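Local coordinates for TNF receptor-associated factor 5 (Mus musculus, PDB 4GJH), which probably acts as a trimeric adaptor of the immune system, linking receptors of the TNF family to downstream signalling, at residues F14-G19 with F49-Y54; L26-T31 with A64-N69; F83-G88 with E135-S140; Q100-M105 with L166-D171. All blocks are in the same frame, centred on the assembly; numbering follows the deposited sequence.

In the fold
The four contacts trace how a trimer-forming helix and a two-sheet MATH sandwich join in one chain. Contact 1 fits the end of helix 3-19 against strand 48-54. Its centre lies about 12 Å from that of contact 2, where a strand of each sheet meets across the core, and they touch through Ser50, Ala64 and Trp28. Contact 3 pairs the end of strand 78-85 with the loop entering outermost strand 142-147 and joins contact 1 through Phe49 on Met136. Contact 4 zips two strands of the other sheet. Contacts 3 and 4, centres about 14 Å apart, meet where Phe83 packs on Val102, Val168 and Val170; the backbones of Leu26 and Trp28 tie contact 2 to contact 4.

Contact 1: F14-G19 with F49-Y54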
loop_
_atom_site.group_PDB
_atom_site.type_symbol
_atom_site.label_atom_id
_atom_site.label_comp_id
_atom_site.label_asym_id
_atom_site.label_seq_id
_atom_site.Cartn_x
_atom_site.Cartn_y
_atom_site.Cartn_z
ATOM N N PHE C 14 9.116 -6.678 6.106
ATOM C CA PHE C 14 7.708 -6.944 6.269
ATOM C C PHE C 14 7.101 -5.869 7.163
ATOM O O PHE C 14 6.017 -5.349 6.893
ATOM C CB PHE C 14 7.517 -8.316 6.914
ATOM C CG PHE C 14 7.306 -9.426 5.936
ATOM C CD1 PHE C 14 6.437 -9.273 4.867
ATOM C CD2 PHE C 14 7.968 -10.630 6.086
ATOM C CE1 PHE C 14 6.232 -10.301 3.962
ATOM C CE2 PHE C 14 7.766 -11.659 5.190
ATOM C CZ PHE C 14 6.895 -11.493 4.126
ATOM N N LYS C 15 7.803 -5.548 8.242
ATOM C CA LYS C 15 7.287 -4.574 9.194
ATOM C C LYS C 15 7.098 -3.206 8.561
ATOM O O LYS C 15 6.084 -2.542 8.808
ATOM C CB LYS C 15 8.200 -4.476 10.414
ATOM C CG LYS C 15 7.972 -5.570 11.443
ATOM C CD LYS C 15 6.849 -5.178 12.395
ATOM C CE LYS C 15 6.241 -6.399 13.112
ATOM N NZ LYS C 15 7.243 -7.171 13.914
ATOM N N GLN C 16 8.063 -2.790 7.740
ATOM C CA GLN C 16 7.975 -1.485 7.094
ATOM C C GLN C 16 6.804 -1.449 6.145
ATOM O O GLN C 16 6.011 -0.503 6.159
ATOM C CB GLN C 16 9.227 -1.177 6.294
ATOM C CG GLN C 16 10.502 -1.563 6.955
ATOM C CD GLN C 16 11.666 -0.844 6.339
ATOM O OE1 GLN C 16 12.382 -0.109 7.022
ATOM N NE2 GLN C 16 11.862 -1.036 5.035
ATOM N N LEU C 17 6.710 -2.474 5.304
ATOM C CA LEU C 17 5.587 -2.569 4.375
ATOM C C LEU C 17 4.234 -2.540 5.101
ATOM O O LEU C 17 3.291 -1.866 4.672
ATOM C CB LEU C 17 5.712 -3.820 3.500
ATOM C CG LEU C 17 6.708 -3.747 2.338
ATOM C CD1 LEU C 17 7.049 -5.132 1.825
ATOM C CD2 LEU C 17 6.163 -2.884 1.209
ATOM N N GLU C 18 4.140 -3.264 6.210
ATOM C CA GLU C 18 2.898 -3.310 6.968
ATOM C C GLU C 18 2.623 -1.947 7.591
ATOM O O GLU C 18 1.464 -1.573 7.814
ATOM C CB GLU C 18 2.970 -4.393 8.046
ATOM C CG GLU C 18 2.415 -5.752 7.615
ATOM C CD GLU C 18 3.117 -6.950 8.276
ATOM O OE1 GLU C 18 4.082 -6.750 9.046
ATOM O OE2 GLU C 18 2.704 -8.102 8.007
ATOM N N GLY C 19 3.689 -1.192 7.858
ATOM C CA GLY C 19 3.546 0.079 8.538
ATOM C C GLY C 19 3.464 1.338 7.688
ATOM O O GLY C 19 3.127 2.415 8.194
ATOM N N PHE C 49 11.584 3.711 17.730
ATOM C CA PHE C 49 11.281 4.302 16.423
ATOM C C PHE C 49 9.946 3.840 15.897
ATOM O O PHE C 49 9.507 2.729 16.194
ATOM C CB PHE C 49 12.332 3.890 15.400
ATOM C CG PHE C 49 13.679 4.504 15.634
ATOM C CD1 PHE C 49 14.007 5.741 15.078
ATOM C CD2 PHE C 49 14.621 3.853 16.411
ATOM C CE1 PHE C 49 15.257 6.316 15.293
ATOM C CE2 PHE C 49 15.874 4.425 16.630
ATOM C CZ PHE C 49 16.192 5.655 16.067
ATOM N N SER C 50 9.302 4.686 15.103
ATOM C CA SER C 50 8.151 4.242 14.340
ATOM C C SER C 50 8.671 3.644 13.051
ATOM O O SER C 50 9.848 3.760 12.721
ATOM C CB SER C 50 7.212 5.406 14.026
ATOM O OG SER C 50 7.657 6.140 12.898
ATOM N N GLN C 51 7.787 3.000 12.318
ATOM C CA GLN C 51 8.093 2.592 10.967
ATOM C C GLN C 51 8.082 3.839 10.098
ATOM O O GLN C 51 7.425 4.821 10.414
ATOM C CB GLN C 51 7.055 1.566 10.496
ATOM C CG GLN C 51 7.215 0.214 11.166
ATOM C CD GLN C 51 8.591 -0.406 10.906
ATOM O OE1 GLN C 51 9.227 -0.163 9.868
ATOM N NE2 GLN C 51 9.061 -1.198 11.858
ATOM N N PRO C 52 8.827 3.814 8.999
ATOM C CA PRO C 52 8.837 4.972 8.101
ATOM C C PRO C 52 7.456 5.273 7.527
ATOM O O PRO C 52 6.762 4.335 7.126
ATOM C CB PRO C 52 9.766 4.511 6.972
ATOM C CG PRO C 52 10.687 3.531 7.641
ATOM C CD PRO C 52 9.812 2.789 8.612
ATOM N N PHE C 53 7.063 6.550 7.495
ATOM C CA PHE C 53 5.891 6.971 6.721
ATOM C C PHE C 53 6.247 8.076 5.736
ATOM O O PHE C 53 7.364 8.577 5.744
ATOM C CB PHE C 53 4.746 7.402 7.613
ATOM C CG PHE C 53 5.026 8.648 8.398
ATOM C CD1 PHE C 53 4.315 9.824 8.146
ATOM C CD2 PHE C 53 5.978 8.647 9.400
ATOM C CE1 PHE C 53 4.556 10.979 8.882
ATOM C CE2 PHE C 53 6.238 9.803 10.143
ATOM C CZ PHE C 53 5.520 10.972 9.884
ATOM N N TYR C 54 5.297 8.442 4.878
ATOM C CA TYR C 54 5.593 9.295 3.730
ATOM C C TYR C 54 4.568 10.369 3.511
ATOM O O TYR C 54 3.403 10.199 3.862
ATOM C CB TYR C 54 5.631 8.448 2.479
ATOM C CG TYR C 54 6.611 7.326 2.550
ATOM C CD1 TYR C 54 7.838 7.424 1.928
ATOM C CD2 TYR C 54 6.322 6.175 3.252
ATOM C CE1 TYR C 54 8.748 6.403 1.984
ATOM C CE2 TYR C 54 7.232 5.146 3.315
ATOM C CZ TYR C 54 8.454 5.261 2.667
ATOM O OH TYR C 54 9.388 4.226 2.697
HETATM O O HOH W 1 7.659 2.193 6.136
#
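The amide of Gln51 is the flat group that meets the helix, its two polar atoms set against different residues: OE1 lies 3.3 Å from Gln16 CA, while NE2 approaches Lys15 CB at 3.7 Å. The amide of Gln16 stands almost upright to it, the two planes 75° apart, and the side chains cross at about a right angle, with Gln16 CG 3.5 Å from Gln51 OE1. A bend at chi2 (-59°) curls the Gln51 chain along the helix rather than straight at it. The outer end of Gln16 reaches on to the ring of Pro52, OE1 to CG 4.1 Å. Gly19, without a side chain, brings its CA to 4.3 Å from Gln51 CB, so backbone meets side chain directly at the end of the helix. One water bridges the backbones, donating to Gln16 O at 3.2 Å and to Pro52 O, the second at a doubtful length. This small surface contact, held mostly by van der Waals touch, illustrates how a TRAF stalk meets its MATH domain. Lys15 turns its NZ to Glu11, Phe14 meets Phe14 of both neighbouring subunits edge-to-face, and Pro52 rests on Arg61 of strand 61-67.

Contact 2: L26-T31 with A64-N69; sequences LIWKVT and ARAYLN
Trp28, whose ring crosses to Ala64 and Ala66, is anchored at its backbone by a probable hydrogen bond from Trp28 N to Leu166 O. Leu26 N makes the matching bond to Val168 O, so both residues are fixed in one sheet while their side chains reach for the other. With CG anti to the backbone N (chi1 -178°), the indole extends straight off its strand and brings the far end of its six-membered ring to the two small alanines. There Trp28 CZ3 lies 3.8 Å from Ala64 CB, an oblique approach. Trp28 CH2 meets Ala66 N at the ring edge, near the ring plane, at 3.8 Å, and Ala66 CB at 4.1 Å. Val30 CG2, on the same strand as the tryptophan, lies over one indole face, offset toward the rim. Strands 26-30 and 64-67 come from different sheets: their axes pass 9.9 Å apart and cross at -34°, the spacing and twist of a beta sandwich, here the antiparallel sandwich of the MATH domain. Leu26 fills in beside the tryptophan, its CD1 3.9 Å from Ala64 CB, and also packs on Ser50 and Phe53. At the opposite end of the segments, Leu68 leans on Tyr33 and Lys36 of helix 33-41.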
loop_
_atom_site.group_PDB
_atom_site.type_symbol
_atom_site.label_atom_id
_atom_site.label_comp_id
_atom_site.label_asym_id
_atom_site.label_seq_id
_atom_site.Cartn_x
_atom_site.Cartn_y
_atom_site.Cartn_z
ATOM N N LEU C 26 0.951 9.695 10.539
ATOM C CA LEU C 26 1.415 8.488 11.207
ATOM C C LEU C 26 0.671 8.292 12.500
ATOM O O LEU C 26 0.608 9.198 13.331
ATOM C CB LEU C 26 2.883 8.627 11.552
ATOM C CG LEU C 26 3.733 7.477 12.116
ATOM C CD1 LEU C 26 4.704 7.877 13.237
ATOM C CD2 LEU C 26 3.099 6.124 12.280
ATOM N N ILE C 27 0.108 7.108 12.680
ATOM C CA ILE C 27 -0.400 6.730 13.992
ATOM C C ILE C 27 0.409 5.550 14.493
ATOM O O ILE C 27 0.506 4.518 13.847
ATOM C CB ILE C 27 -1.892 6.420 13.968
ATOM C CG1 ILE C 27 -2.633 7.607 13.365
ATOM C CG2 ILE C 27 -2.378 6.100 15.374
ATOM C CD1 ILE C 27 -4.031 7.704 13.802
ATOM N N TRP C 28 1.013 5.737 15.652
ATOM C CA TRP C 28 2.058 4.858 16.133
ATOM C C TRP C 28 1.581 4.212 17.421
ATOM O O TRP C 28 1.478 4.863 18.456
ATOM C CB TRP C 28 3.322 5.684 16.369
ATOM C CG TRP C 28 4.489 4.902 16.828
ATOM C CD1 TRP C 28 4.606 3.549 16.875
ATOM C CD2 TRP C 28 5.723 5.429 17.323
ATOM N NE1 TRP C 28 5.845 3.197 17.353
ATOM C CE2 TRP C 28 6.548 4.338 17.638
ATOM C CE3 TRP C 28 6.211 6.720 17.522
ATOM C CZ2 TRP C 28 7.829 4.499 18.147
ATOM C CZ3 TRP C 28 7.476 6.873 18.022
ATOM C CH2 TRP C 28 8.273 5.765 18.325
ATOM N N LYS C 29 1.257 2.931 17.350
ATOM C CA LYS C 29 0.829 2.211 18.538
ATOM C C LYS C 29 2.043 1.724 19.321
ATOM O O LYS C 29 2.916 1.009 18.798
ATOM C CB LYS C 29 -0.081 1.029 18.165
ATOM C CG LYS C 29 -0.278 0.028 19.288
ATOM C CD LYS C 29 -1.633 -0.645 19.264
ATOM C CE LYS C 29 -1.551 -2.013 18.615
ATOM N NZ LYS C 29 -2.780 -2.821 18.904
ATOM N N VAL C 30 2.097 2.112 20.583
ATOM C CA VAL C 30 3.173 1.668 21.452
ATOM C C VAL C 30 2.648 0.727 22.539
ATOM O O VAL C 30 1.969 1.146 23.479
ATOM C CB VAL C 30 3.901 2.863 22.052
ATOM C CG1 VAL C 30 5.101 2.396 22.842
ATOM C CG2 VAL C 30 4.351 3.782 20.934
ATOM N N THR C 31 2.955 -0.555 22.391
ATOM C CA THR C 31 2.467 -1.561 23.320
ATOM C C THR C 31 3.558 -1.899 24.309
ATOM O O THR C 31 4.728 -1.587 24.080
ATOM C CB THR C 31 2.151 -2.857 22.600
ATOM O OG1 THR C 31 3.370 -3.390 22.068
ATOM C CG2 THR C 31 1.163 -2.624 21.473
ATOM N N ALA C 64 9.098 8.757 13.345
ATOM C CA ALA C 64 9.078 9.374 14.650
ATOM C C ALA C 64 9.990 8.614 15.596
ATOM O O ALA C 64 10.302 7.441 15.376
ATOM C CB ALA C 64 7.657 9.415 15.182
ATOM N N ARG C 65 10.418 9.285 16.654
ATOM C CA ARG C 65 11.284 8.645 17.627
ATOM C C ARG C 65 10.910 9.095 19.009
ATOM O O ARG C 65 10.746 10.282 19.237
ATOM C CB ARG C 65 12.715 9.043 17.360
ATOM C CG ARG C 65 13.700 8.458 18.316
ATOM C CD ARG C 65 15.038 8.998 17.942
ATOM N NE ARG C 65 16.145 8.238 18.497
ATOM C CZ ARG C 65 17.344 8.196 17.934
ATOM N NH1 ARG C 65 17.551 8.864 16.802
ATOM N NH2 ARG C 65 18.316 7.484 18.493
ATOM N N ALA C 66 10.766 8.158 19.933
ATOM C CA ALA C 66 10.401 8.550 21.286
ATOM C C ALA C 66 11.435 8.083 22.305
ATOM O O ALA C 66 12.032 7.013 22.174
ATOM C CB ALA C 66 9.034 8.029 21.635
ATOM N N TYR C 67 11.672 8.920 23.303
ATOM C CA TYR C 67 12.467 8.523 24.453
ATOM C C TYR C 67 11.518 8.385 25.611
ATOM O O TYR C 67 11.090 9.386 26.199
ATOM C CB TYR C 67 13.509 9.574 24.776
ATOM C CG TYR C 67 14.642 9.621 23.784
ATOM C CD1 TYR C 67 15.854 9.020 24.074
ATOM C CD2 TYR C 67 14.500 10.267 22.557
ATOM C CE1 TYR C 67 16.897 9.054 23.182
ATOM C CE2 TYR C 67 15.545 10.312 21.661
ATOM C CZ TYR C 67 16.745 9.702 21.982
ATOM O OH TYR C 67 17.808 9.721 21.115
ATOM N N LEU C 68 11.169 7.139 25.914
ATOM C CA LEU C 68 10.153 6.871 26.916
ATOM C C LEU C 68 10.542 7.406 28.273
ATOM O O LEU C 68 9.683 7.868 29.020
ATOM C CB LEU C 68 9.838 5.384 26.979
ATOM C CG LEU C 68 8.954 4.912 25.808
ATOM C CD1 LEU C 68 8.513 3.481 26.041
ATOM C CD2 LEU C 68 7.756 5.831 25.625
ATOM N N ASN C 69 11.838 7.367 28.578
ATOM C CA ASN C 69 12.312 7.913 29.832
ATOM C C ASN C 69 12.938 9.293 29.644
ATOM O O ASN C 69 13.773 9.745 30.445
ATOM C CB ASN C 69 13.275 6.949 30.522
ATOM C CG ASN C 69 13.587 7.375 31.941
ATOM O OD1 ASN C 69 12.700 7.856 32.665
ATOM N ND2 ASN C 69 14.855 7.235 32.340
#

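Contact 3: F83-G88 with E135-S140; sequences FVVMRG and EMNIAS
Val84 forms the apolar centre, one methyl for each neighbour: CG1 meets Met136 CB at 3.8 Å and CG2 meets Ala139 CB at 3.8 Å. The sulfur of Met136 also passes near Val84 CG1 before the chain leads away toward Phe49. Phe83 and Ser140 form an antiparallel hydrogen-bonded pair, Phe83 N to Ser140 O 2.8 Å and Ser140 N to Phe83 O 3.0 Å. Farther along, Asn137 N lies nearly on the line of the Val85 C=O bond, 2.9 Å from Val85 O, though its N-H is bent (141°). Between these bonds two residues, Ile138 and Ala139, stand against the single Val84, and the CB of Ile138 points away: an irregular chain borrows the edge of strand 78-85 just ahead of strand 142-147 in this MATH-domain sheet. The Asn137 side chain lies alongside that of Val85, and its ND2 is held by the carbonyls of Lys130 and Ser128. At the polar, exposed end Arg87 N bonds Glu135 O at 3.0 Å. The guanidinium and carboxylate planes stand 87° apart, and the salt bridge from Arg87 NH2 to Glu135 OE1 is long, 3.6 Å; Glu135 OE2 forms a salt bridge with Arg61, the stronger partner.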
loop_
_atom_site.group_PDB
_atom_site.type_symbol
_atom_site.label_atom_id
_atom_site.label_comp_id
_atom_site.label_asym_id
_atom_site.label_seq_id
_atom_site.Cartn_x
_atom_site.Cartn_y
_atom_site.Cartn_z
ATOM N N PHE C 83 10.539 14.253 15.735
ATOM C CA PHE C 83 10.223 14.064 14.335
ATOM C C PHE C 83 11.536 13.849 13.614
ATOM O O PHE C 83 12.539 14.384 14.033
ATOM C CB PHE C 83 9.514 15.311 13.804
ATOM C CG PHE C 83 9.242 15.288 12.319
ATOM C CD1 PHE C 83 8.224 14.488 11.784
ATOM C CD2 PHE C 83 9.977 16.086 11.460
ATOM C CE1 PHE C 83 7.965 14.478 10.415
ATOM C CE2 PHE C 83 9.719 16.081 10.087
ATOM C CZ PHE C 83 8.710 15.276 9.562
ATOM N N VAL C 84 11.525 13.066 12.535
ATOM C CA VAL C 84 12.756 12.717 11.813
ATOM C C VAL C 84 12.574 12.614 10.299
ATOM O O VAL C 84 11.786 11.800 9.805
ATOM C CB VAL C 84 13.301 11.343 12.234
ATOM C CG1 VAL C 84 14.507 11.018 11.396
ATOM C CG2 VAL C 84 13.621 11.302 13.708
ATOM N N VAL C 85 13.326 13.422 9.566
ATOM C CA VAL C 85 13.412 13.282 8.121
ATOM C C VAL C 85 14.435 12.212 7.786
ATOM O O VAL C 85 15.587 12.282 8.225
ATOM C CB VAL C 85 13.866 14.578 7.452
ATOM C CG1 VAL C 85 13.968 14.390 5.956
ATOM C CG2 VAL C 85 12.930 15.711 7.799
ATOM N N MET C 86 14.020 11.225 7.004
ATOM C CA MET C 86 14.916 10.153 6.626
ATOM C C MET C 86 15.338 10.383 5.200
ATOM O O MET C 86 14.751 11.211 4.514
ATOM C CB MET C 86 14.208 8.809 6.753
ATOM C CG MET C 86 13.446 8.650 8.056
ATOM S SD MET C 86 12.757 7.004 8.267
ATOM C CE MET C 86 14.265 6.047 8.266
ATOM N N ARG C 87 16.359 9.657 4.755
ATOM C CA ARG C 87 16.731 9.678 3.347
ATOM C C ARG C 87 15.642 8.996 2.518
ATOM O O ARG C 87 15.276 7.849 2.763
ATOM C CB ARG C 87 18.080 9.002 3.110
ATOM C CG ARG C 87 18.415 8.857 1.635
ATOM C CD ARG C 87 19.883 8.520 1.412
ATOM N NE ARG C 87 20.300 7.326 2.142
ATOM C CZ ARG C 87 21.502 7.166 2.680
ATOM N NH1 ARG C 87 22.401 8.135 2.580
ATOM N NH2 ARG C 87 21.804 6.049 3.327
ATOM N N GLY C 88 15.111 9.722 1.544
ATOM C CA GLY C 88 14.092 9.184 0.670
ATOM C C GLY C 88 14.649 8.770 -0.685
ATOM O O GLY C 88 15.692 9.271 -1.126
ATOM N N GLU C 135 21.469 8.003 6.628
ATOM C CA GLU C 135 20.199 7.337 6.794
ATOM C C GLU C 135 19.108 8.316 7.248
ATOM O O GLU C 135 17.968 8.232 6.792
ATOM C CB GLU C 135 20.355 6.151 7.757
ATOM C CG GLU C 135 19.159 5.228 7.815
ATOM C CD GLU C 135 18.616 4.922 6.435
ATOM O OE1 GLU C 135 19.405 4.480 5.567
ATOM O OE2 GLU C 135 17.404 5.142 6.211
ATOM N N MET C 136 19.443 9.255 8.128
ATOM C CA MET C 136 18.434 10.205 8.603
ATOM C C MET C 136 18.995 11.436 9.301
ATOM O O MET C 136 19.947 11.347 10.067
ATOM C CB MET C 136 17.425 9.518 9.520
ATOM C CG MET C 136 18.040 8.725 10.613
ATOM S SD MET C 136 16.798 7.783 11.530
ATOM C CE MET C 136 17.821 6.544 12.345
ATOM N N ASN C 137 18.383 12.587 9.038
ATOM C CA ASN C 137 18.772 13.830 9.688
ATOM C C ASN C 137 18.608 13.809 11.214
ATOM O O ASN C 137 17.939 12.930 11.773
ATOM C CB ASN C 137 17.986 14.987 9.093
ATOM C CG ASN C 137 18.360 15.258 7.651
ATOM O OD1 ASN C 137 19.365 14.746 7.138
ATOM N ND2 ASN C 137 17.567 16.091 6.996
ATOM N N ILE C 138 19.228 14.779 11.883
ATOM C CA ILE C 138 19.089 14.879 13.324
ATOM C C ILE C 138 17.628 15.103 13.657
ATOM O O ILE C 138 16.928 15.834 12.960
ATOM C CB ILE C 138 19.933 16.031 13.919
ATOM C CG1 ILE C 138 21.420 15.650 13.962
ATOM C CG2 ILE C 138 19.437 16.402 15.318
ATOM C CD1 ILE C 138 22.248 16.231 12.815
ATOM N N ALA C 139 17.178 14.461 14.726
ATOM C CA ALA C 139 15.788 14.527 15.122
ATOM C C ALA C 139 15.496 15.908 15.654
ATOM O O ALA C 139 16.404 16.648 16.016
ATOM C CB ALA C 139 15.483 13.470 16.178
ATOM N N SER C 140 14.221 16.251 15.704
ATOM C CA SER C 140 13.812 17.549 16.183
ATOM C C SER C 140 12.400 17.428 16.708
ATOM O O SER C 140 11.561 16.787 16.084
ATOM C CB SER C 140 13.877 18.573 15.047
ATOM O OG SER C 140 12.718 19.399 15.039
#

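Contact 4: Q100-M105 with L166-D171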
loop_
_atom_site.group_PDB
_atom_site.type_symbol
_atom_site.label_atom_id
_atom_site.label_comp_id
_atom_site.label_asym_id
_atom_site.label_seq_id
_atom_site.Cartn_x
_atom_site.Cartn_y
_atom_site.Cartn_z
ATOM N N GLN C 100 7.493 22.027 5.874
ATOM C CA GLN C 100 6.090 21.799 6.200
ATOM C C GLN C 100 5.812 21.977 7.678
ATOM O O GLN C 100 6.665 21.702 8.509
ATOM C CB GLN C 100 5.693 20.387 5.787
ATOM C CG GLN C 100 6.127 20.014 4.364
ATOM C CD GLN C 100 5.510 20.909 3.287
ATOM O OE1 GLN C 100 4.320 20.807 2.983
ATOM N NE2 GLN C 100 6.323 21.793 2.713
ATOM N N ARG C 101 4.610 22.422 8.016
ATOM C CA ARG C 101 4.212 22.429 9.423
ATOM C C ARG C 101 4.056 20.988 9.906
ATOM O O ARG C 101 3.635 20.102 9.150
ATOM C CB ARG C 101 2.919 23.225 9.624
ATOM C CG ARG C 101 2.239 22.973 10.953
ATOM C CD ARG C 101 1.092 23.951 11.189
ATOM N NE ARG C 101 1.542 25.346 11.140
ATOM C CZ ARG C 101 2.193 25.969 12.125
ATOM N NH1 ARG C 101 2.490 25.325 13.258
ATOM N NH2 ARG C 101 2.557 27.238 11.975
ATOM N N VAL C 102 4.415 20.746 11.158
ATOM C CA VAL C 102 4.311 19.406 11.730
ATOM C C VAL C 102 3.572 19.432 13.058
ATOM O O VAL C 102 3.721 20.352 13.855
ATOM C CB VAL C 102 5.691 18.787 11.955
ATOM C CG1 VAL C 102 5.562 17.417 12.586
ATOM C CG2 VAL C 102 6.462 18.708 10.649
ATOM N N THR C 103 2.758 18.416 13.293
ATOM C CA THR C 103 2.016 18.334 14.539
ATOM C C THR C 103 2.272 16.993 15.190
ATOM O O THR C 103 2.229 15.958 14.533
ATOM C CB THR C 103 0.507 18.532 14.332
ATOM O OG1 THR C 103 0.267 19.826 13.758
ATOM C CG2 THR C 103 -0.219 18.430 15.670
ATOM N N LEU C 104 2.558 17.042 16.485
ATOM C CA LEU C 104 2.920 15.886 17.285
ATOM C C LEU C 104 1.832 15.680 18.310
ATOM O O LEU C 104 1.369 16.650 18.913
ATOM C CB LEU C 104 4.230 16.158 18.014
ATOM C CG LEU C 104 5.448 16.371 17.117
ATOM C CD1 LEU C 104 6.700 16.637 17.960
ATOM C CD2 LEU C 104 5.636 15.146 16.261
ATOM N N MET C 105 1.430 14.428 18.520
ATOM C CA MET C 105 0.295 14.148 19.393
ATOM C C MET C 105 0.410 12.874 20.204
ATOM O O MET C 105 1.000 11.880 19.779
ATOM C CB MET C 105 -0.998 14.082 18.600
ATOM C CG MET C 105 -1.423 15.376 17.955
ATOM S SD MET C 105 -3.069 15.178 17.237
ATOM C CE MET C 105 -2.629 15.070 15.499
ATOM N N LEU C 166 0.771 7.403 19.576
ATOM C CA LEU C 166 1.308 8.699 19.175
ATOM C C LEU C 166 0.943 8.970 17.736
ATOM O O LEU C 166 0.859 8.062 16.926
ATOM C CB LEU C 166 2.831 8.773 19.321
ATOM C CG LEU C 166 3.312 8.320 20.681
ATOM C CD1 LEU C 166 4.820 8.129 20.770
ATOM C CD2 LEU C 166 2.708 9.186 21.776
ATOM N N LYS C 167 0.753 10.240 17.422
ATOM C CA LYS C 167 0.363 10.634 16.092
ATOM C C LYS C 167 1.217 11.781 15.590
ATOM O O LYS C 167 1.372 12.784 16.258
ATOM C CB LYS C 167 -1.115 11.034 16.078
ATOM C CG LYS C 167 -1.603 11.528 14.724
ATOM C CD LYS C 167 -3.118 11.709 14.706
ATOM C CE LYS C 167 -3.551 12.506 13.482
ATOM N NZ LYS C 167 -5.014 12.448 13.253
ATOM N N VAL C 168 1.771 11.627 14.401
ATOM C CA VAL C 168 2.429 12.731 13.727
ATOM C C VAL C 168 1.626 13.084 12.493
ATOM O O VAL C 168 1.153 12.200 11.778
ATOM C CB VAL C 168 3.844 12.360 13.291
ATOM C CG1 VAL C 168 4.488 13.520 12.556
ATOM C CG2 VAL C 168 4.692 11.948 14.514
ATOM N N ALA C 169 1.456 14.373 12.240
ATOM C CA ALA C 169 0.747 14.807 11.043
ATOM C C ALA C 169 1.493 15.941 10.378
ATOM O O ALA C 169 1.737 16.991 10.984
ATOM C CB ALA C 169 -0.657 15.234 11.378
ATOM N N VAL C 170 1.851 15.725 9.123
ATOM C CA VAL C 170 2.576 16.718 8.353
ATOM C C VAL C 170 1.588 17.477 7.486
ATOM O O VAL C 170 0.765 16.866 6.813
ATOM C CB VAL C 170 3.654 16.041 7.471
ATOM C CG1 VAL C 170 4.239 17.011 6.479
ATOM C CG2 VAL C 170 4.747 15.454 8.344
ATOM N N ASP C 171 1.661 18.805 7.498
ATOM C CA ASP C 171 0.816 19.590 6.613
ATOM C C ASP C 171 1.314 19.538 5.173
ATOM O O ASP C 171 2.457 19.926 4.895
ATOM C CB ASP C 171 0.725 21.044 7.074
ATOM C CG ASP C 171 -0.230 21.854 6.216
ATOM O OD1 ASP C 171 -1.454 21.737 6.443
ATOM O OD2 ASP C 171 0.240 22.582 5.311
#
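Met105 sets CG beside its backbone N (chi1 -65°) and Lys167 sets CG anti to its own (chi1 177°); from directly paired positions on one face the two chains then run side by side. The lysine runs out extended, whereas a bend at chi3 turns the methionine methyl onto it, CE of Met105 lying 3.5 Å from CD of Lys167. On the other face Leu104 and Val168 also run alongside one another, with Leu104 CD2 3.8 Å from Val168 CG2; Val102 CG1 touches Val168 CG1 at 4.0 Å. Strands 101-105 and 166-170 are antiparallel neighbours, at 171° and 4.7 Å between axes, in the middle of one four-stranded sheet of the MATH sandwich. The face bearing Val102, Leu104, Val168 and Val170 is the buried one, packed on Phe83 and Leu81 of the opposing sheet. Paired bonds join Thr103 and Ala169, and Lys167 N donates to Met105 O at 2.9 Å; the return bond from Met105 N is weak. Thr103 OG1 turns to Thr119 on strand 116-121. Where the pairing ends, Asp171 N gives a straight bond to Arg101 O, 2.9 Å, and Arg101 CB lies 4.0 Å from Asp171 CB, while the guanidinium swings away to Thr119.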